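Trypsin-like serine protease (Magnetospirillum magneticum, PDB 5HMA) promotes magnetite formation in magnetosomes through transition-metal binding by its protease-like domain, which is probably not an active protease, and is needed to activate the protease MamE. Local coordinates at residues V49-Q63 and A74-H86. Numbering follows the deposited sequence.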
loop_
_atom_site.group_PDB
_atom_site.type_symbol
_atom_site.label_atom_id
_atom_site.label_comp_id
_atom_site.label_asym_id
_atom_site.label_seq_id
_atom_site.Cartn_x
_atom_site.Cartn_y
_atom_site.Cartn_z
ATOM N N VAL A 49 -4.301 12.246 -2.022
ATOM C CA VAL A 49 -4.126 10.981 -2.708
ATOM C C VAL A 49 -4.090 11.243 -4.203
ATOM O O VAL A 49 -4.912 12.004 -4.717
ATOM C CB VAL A 49 -5.244 9.991 -2.339
ATOM C CG1 VAL A 49 -5.152 8.719 -3.230
ATOM C CG2 VAL A 49 -5.146 9.642 -0.859
ATOM N N GLN A 50 -3.143 10.622 -4.894
ATOM C CA GLN A 50 -2.995 10.849 -6.323
ATOM C C GLN A 50 -3.444 9.620 -7.094
ATOM O O GLN A 50 -2.911 8.525 -6.904
ATOM C CB GLN A 50 -1.547 11.221 -6.660
ATOM C CG GLN A 50 -0.985 12.223 -5.638
ATOM C CD GLN A 50 -0.107 13.295 -6.253
ATOM O OE1 GLN A 50 0.100 13.338 -7.474
ATOM N NE2 GLN A 50 0.421 14.175 -5.402
ATOM N N VAL A 51 -4.431 9.823 -7.956
ATOM C CA VAL A 51 -5.130 8.748 -8.646
ATOM C C VAL A 51 -4.904 8.882 -10.135
ATOM O O VAL A 51 -5.040 9.971 -10.690
ATOM C CB VAL A 51 -6.647 8.777 -8.318
ATOM C CG1 VAL A 51 -7.401 7.660 -9.074
ATOM C CG2 VAL A 51 -6.878 8.707 -6.787
ATOM N N ALA A 52 -4.548 7.773 -10.780
ATOM C CA ALA A 52 -4.343 7.757 -12.224
ATOM C C ALA A 52 -5.681 7.710 -12.942
ATOM O O ALA A 52 -6.577 6.948 -12.563
ATOM C CB ALA A 52 -3.471 6.544 -12.641
ATOM N N THR A 53 -5.831 8.533 -13.974
ATOM C CA THR A 53 -7.031 8.481 -14.798
ATOM C C THR A 53 -6.603 8.554 -16.251
ATOM O O THR A 53 -5.460 8.884 -16.548
ATOM C CB THR A 53 -8.023 9.643 -14.500
ATOM O OG1 THR A 53 -7.599 10.816 -15.202
ATOM C CG2 THR A 53 -8.102 9.937 -13.002
ATOM N N THR A 54 -7.525 8.273 -17.160
ATOM C CA THR A 54 -7.257 8.413 -18.574
ATOM C C THR A 54 -6.972 9.884 -18.958
ATOM O O THR A 54 -6.434 10.162 -20.034
ATOM C CB THR A 54 -8.445 7.869 -19.407
ATOM O OG1 THR A 54 -9.656 8.437 -18.907
ATOM C CG2 THR A 54 -8.538 6.350 -19.287
ATOM N N GLY A 55 -7.335 10.827 -18.091
ATOM C CA GLY A 55 -7.018 12.226 -18.339
ATOM C C GLY A 55 -5.785 12.734 -17.595
ATOM O O GLY A 55 -5.494 13.927 -17.614
ATOM N N GLY A 56 -5.048 11.831 -16.954
ATOM C CA GLY A 56 -3.920 12.222 -16.125
ATOM C C GLY A 56 -4.233 12.142 -14.638
ATOM O O GLY A 56 -5.364 11.807 -14.242
ATOM N N ILE A 57 -3.229 12.446 -13.815
ATOM C CA ILE A 57 -3.340 12.346 -12.365
ATOM C C ILE A 57 -4.399 13.293 -11.809
ATOM O O ILE A 57 -4.399 14.476 -12.126
ATOM C CB ILE A 57 -1.985 12.622 -11.692
ATOM C CG1 ILE A 57 -0.956 11.561 -12.089
ATOM C CG2 ILE A 57 -2.145 12.651 -10.188
ATOM C CD1 ILE A 57 -1.234 10.184 -11.467
ATOM N N ARG A 58 -5.304 12.754 -10.991
ATOM C CA ARG A 58 -6.239 13.562 -10.216
ATOM C C ARG A 58 -5.947 13.436 -8.726
ATOM O O ARG A 58 -5.610 12.356 -8.235
ATOM C CB ARG A 58 -7.687 13.160 -10.511
ATOM C CG ARG A 58 -8.158 13.678 -11.858
ATOM C CD ARG A 58 -9.663 13.658 -11.994
ATOM N NE ARG A 58 -10.339 14.371 -10.914
ATOM C CZ ARG A 58 -11.660 14.378 -10.768
ATOM N NH1 ARG A 58 -12.413 13.715 -11.634
ATOM N NH2 ARG A 58 -12.230 15.039 -9.766
ATOM N N ARG A 59 -6.064 14.543 -8.004
ATOM C CA ARG A 59 -5.757 14.532 -6.579
ATOM C C ARG A 59 -7.017 14.671 -5.762
ATOM O O ARG A 59 -7.930 15.400 -6.132
ATOM C CB ARG A 59 -4.767 15.642 -6.233
ATOM C CG ARG A 59 -3.416 15.371 -6.862
ATOM C CD ARG A 59 -2.426 16.447 -6.567
ATOM N NE ARG A 59 -1.994 16.444 -5.175
ATOM C CZ ARG A 59 -1.090 17.291 -4.698
ATOM N NH1 ARG A 59 -0.540 18.181 -5.519
ATOM N NH2 ARG A 59 -0.734 17.252 -3.418
ATOM N N PHE A 60 -7.068 13.954 -4.651
ATOM C CA PHE A 60 -8.199 14.055 -3.734
ATOM C C PHE A 60 -7.666 14.172 -2.324
ATOM O O PHE A 60 -6.758 13.421 -1.944
ATOM C CB PHE A 60 -9.115 12.828 -3.838
ATOM C CG PHE A 60 -9.615 12.560 -5.226
ATOM C CD1 PHE A 60 -10.771 13.176 -5.690
ATOM C CD2 PHE A 60 -8.910 11.720 -6.081
ATOM C CE1 PHE A 60 -11.234 12.943 -6.976
ATOM C CE2 PHE A 60 -9.364 11.479 -7.371
ATOM C CZ PHE A 60 -10.529 12.088 -7.819
ATOM N N PRO A 61 -8.211 15.117 -1.546
ATOM C CA PRO A 61 -7.857 15.171 -0.123
ATOM C C PRO A 61 -8.319 13.898 0.603
ATOM O O PRO A 61 -9.319 13.283 0.225
ATOM C CB PRO A 61 -8.597 16.421 0.398
ATOM C CG PRO A 61 -9.589 16.781 -0.655
ATOM C CD PRO A 61 -9.174 16.163 -1.949
ATOM N N ALA A 62 -7.584 13.487 1.624
ATOM C CA ALA A 62 -7.979 12.309 2.372
ATOM C C ALA A 62 -7.822 12.554 3.857
ATOM O O ALA A 62 -6.942 13.299 4.283
ATOM C CB ALA A 62 -7.166 11.096 1.939
ATOM N N GLN A 63 -8.709 11.945 4.635
ATOM C CA GLN A 63 -8.604 11.962 6.083
ATOM C C GLN A 63 -8.261 10.563 6.549
ATOM O O GLN A 63 -8.622 9.576 5.902
ATOM C CB GLN A 63 -9.911 12.433 6.740
ATOM C CG GLN A 63 -10.414 13.804 6.279
ATOM C CD GLN A 63 -9.429 14.923 6.566
ATOM O OE1 GLN A 63 -8.875 15.015 7.665
ATOM N NE2 GLN A 63 -9.203 15.782 5.572
ATOM N N ALA A 74 -2.610 2.537 7.910
ATOM C CA ALA A 74 -3.626 3.572 8.045
ATOM C C ALA A 74 -4.712 3.362 6.995
ATOM O O ALA A 74 -4.420 3.035 5.832
ATOM C CB ALA A 74 -3.011 4.962 7.896
ATOM N N LEU A 75 -5.959 3.535 7.420
ATOM C CA LEU A 75 -7.110 3.552 6.520
ATOM C C LEU A 75 -7.474 5.000 6.247
ATOM O O LEU A 75 -7.790 5.745 7.170
ATOM C CB LEU A 75 -8.317 2.818 7.129
ATOM C CG LEU A 75 -9.589 2.865 6.270
ATOM C CD1 LEU A 75 -9.370 2.076 4.995
ATOM C CD2 LEU A 75 -10.832 2.362 7.034
ATOM N N LEU A 76 -7.420 5.394 4.983
ATOM C CA LEU A 76 -7.768 6.750 4.585
ATOM C C LEU A 76 -9.112 6.749 3.873
ATOM O O LEU A 76 -9.523 5.743 3.287
ATOM C CB LEU A 76 -6.697 7.342 3.653
ATOM C CG LEU A 76 -5.216 7.224 4.011
ATOM C CD1 LEU A 76 -4.372 7.942 2.960
ATOM C CD2 LEU A 76 -4.952 7.790 5.394
ATOM N N LYS A 77 -9.784 7.890 3.904
ATOM C CA LYS A 77 -10.976 8.083 3.096
ATOM C C LYS A 77 -10.794 9.335 2.241
ATOM O O LYS A 77 -10.587 10.423 2.766
ATOM C CB LYS A 77 -12.218 8.192 3.984
ATOM C CG LYS A 77 -13.477 8.709 3.302
ATOM C CD LYS A 77 -14.095 7.668 2.380
ATOM C CE LYS A 77 -15.538 8.050 2.025
ATOM N NZ LYS A 77 -15.592 9.171 1.046
ATOM N N MET A 78 -10.845 9.178 0.925
ATOM C CA MET A 78 -10.822 10.331 0.038
ATOM C C MET A 78 -12.128 11.121 0.163
ATOM O O MET A 78 -13.221 10.537 0.232
ATOM C CB MET A 78 -10.587 9.881 -1.402
ATOM C CG MET A 78 -9.207 9.272 -1.621
ATOM S SD MET A 78 -8.779 8.884 -3.347
ATOM C CE MET A 78 -9.560 7.271 -3.551
ATOM N N GLN A 79 -12.008 12.445 0.230
ATOM C CA GLN A 79 -13.169 13.324 0.284
ATOM C C GLN A 79 -13.579 13.661 -1.139
ATOM O O GLN A 79 -13.011 14.563 -1.751
ATOM C CB GLN A 79 -12.861 14.611 1.055
ATOM C CG GLN A 79 -12.129 14.383 2.358
ATOM C CD GLN A 79 -12.989 13.669 3.368
ATOM O OE1 GLN A 79 -12.751 12.503 3.694
ATOM N NE2 GLN A 79 -14.003 14.363 3.871
ATOM N N THR A 80 -14.558 12.935 -1.670
ATOM C CA THR A 80 -14.959 13.095 -3.063
ATOM C C THR A 80 -16.337 12.504 -3.283
ATOM O O THR A 80 -16.737 11.598 -2.565
ATOM C CB THR A 80 -13.946 12.398 -4.016
ATOM O OG1 THR A 80 -14.409 12.514 -5.368
ATOM C CG2 THR A 80 -13.824 10.935 -3.651
ATOM N N THR A 81 -17.066 13.000 -4.278
ATOM C CA THR A 81 -18.300 12.332 -4.692
ATOM C C THR A 81 -18.030 11.214 -5.711
ATOM O O THR A 81 -18.950 10.537 -6.153
ATOM C CB THR A 81 -19.292 13.315 -5.314
ATOM O OG1 THR A 81 -18.598 14.140 -6.255
ATOM C CG2 THR A 81 -19.902 14.191 -4.252
ATOM N N GLU A 82 -16.774 11.021 -6.094
ATOM C CA GLU A 82 -16.493 10.062 -7.157
ATOM C C GLU A 82 -16.359 8.608 -6.678
ATOM O O GLU A 82 -16.037 8.346 -5.520
ATOM C CB GLU A 82 -15.235 10.480 -7.906
ATOM C CG GLU A 82 -15.534 10.728 -9.373
ATOM C CD GLU A 82 -15.182 12.110 -9.819
ATOM O OE1 GLU A 82 -15.469 12.431 -10.983
ATOM O OE2 GLU A 82 -14.607 12.870 -9.013
ATOM N N LYS A 83 -16.614 7.670 -7.589
ATOM C CA LYS A 83 -16.457 6.242 -7.316
ATOM C C LYS A 83 -15.135 5.718 -7.897
ATOM O O LYS A 83 -14.602 6.288 -8.855
ATOM C CB LYS A 83 -17.636 5.463 -7.902
ATOM C CG LYS A 83 -18.895 5.371 -7.016
ATOM C CD LYS A 83 -19.301 6.681 -6.366
ATOM C CE LYS A 83 -20.710 6.571 -5.778
ATOM N NZ LYS A 83 -20.895 7.457 -4.600
ATOM N N PHE A 84 -14.620 4.621 -7.340
ATOM C CA PHE A 84 -13.304 4.109 -7.717
ATOM C C PHE A 84 -13.308 2.614 -7.932
ATOM O O PHE A 84 -13.918 1.875 -7.157
ATOM C CB PHE A 84 -12.255 4.438 -6.648
ATOM C CG PHE A 84 -12.071 5.913 -6.402
ATOM C CD1 PHE A 84 -12.970 6.617 -5.597
ATOM C CD2 PHE A 84 -10.999 6.597 -6.961
ATOM C CE1 PHE A 84 -12.813 7.982 -5.360
ATOM C CE2 PHE A 84 -10.830 7.978 -6.726
ATOM C CZ PHE A 84 -11.742 8.663 -5.922
ATOM N N LEU A 85 -12.628 2.176 -8.991
ATOM C CA LEU A 85 -12.196 0.786 -9.114
ATOM C C LEU A 85 -11.260 0.474 -7.941
ATOM O O LEU A 85 -10.440 1.307 -7.546
ATOM C CB LEU A 85 -11.491 0.553 -10.455
ATOM C CG LEU A 85 -12.383 0.665 -11.691
ATOM C CD1 LEU A 85 -11.593 0.406 -12.972
ATOM C CD2 LEU A 85 -13.538 -0.313 -11.568
ATOM N N HIS A 86 -11.369 -0.718 -7.370
ATOM C CA HIS A 86 -10.704 -0.965 -6.092
ATOM C C HIS A 86 -10.450 -2.440 -5.936
ATOM O O HIS A 86 -11.118 -3.246 -6.571
ATOM C CB HIS A 86 -11.590 -0.483 -4.933
ATOM C CG HIS A 86 -12.930 -1.155 -4.909
ATOM N ND1 HIS A 86 -13.210 -2.236 -4.097
ATOM C CD2 HIS A 86 -14.049 -0.939 -5.645
ATOM C CE1 HIS A 86 -14.449 -2.642 -4.316
ATOM N NE2 HIS A 86 -14.980 -1.875 -5.253
#
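Leu-76 opens the contact by laying CB 4.2 Å from CB of Ala-62, on the apolar side of an antiparallel strand pair. Lys-77 and Gln-63 then form a hydrogen-bonded pair, each backbone N donating to the other's O. Met-78, opposite Ala-62, sends its sulfur inward: SD lies 3.6 Å from Val-49 CG1 and makes an oblique Met-aromatic contact with Phe-60. One residue on, Gln-79 N reaches Pro-61 O at 2.8 Å and nearly straight (170°). Beyond the strand, with chi1 at 177° the hydroxyl of Thr-80 is turned away from its own N and lies beside Phe-60 CE1, where it also accepts from Glu-82 N in an ST turn. Glu-82 meets the Arg-58 guanidinium in a long, weak salt bridge (NH2 to OE2 3.3 Å), the carboxylate nearly perpendicular to the guanidinium. Phe-84 closes the cluster with its edge against the face of Phe-60, a T-shaped pair with centroids 5.4 Å apart, while Met-78 CE covers the centre of one Phe-84 face. Were Phe-60 an alanine, the edge of Phe-84 would probably lose the face it meets and a gap would be likely to open beside the Met-78 sulfur. Strands 58-68 and 73-78 form a hairpin in the six-stranded N-terminal barrel of this trypsin-like domain, flanked by strand 47-51 beside the former and strand 33-37 beside the latter.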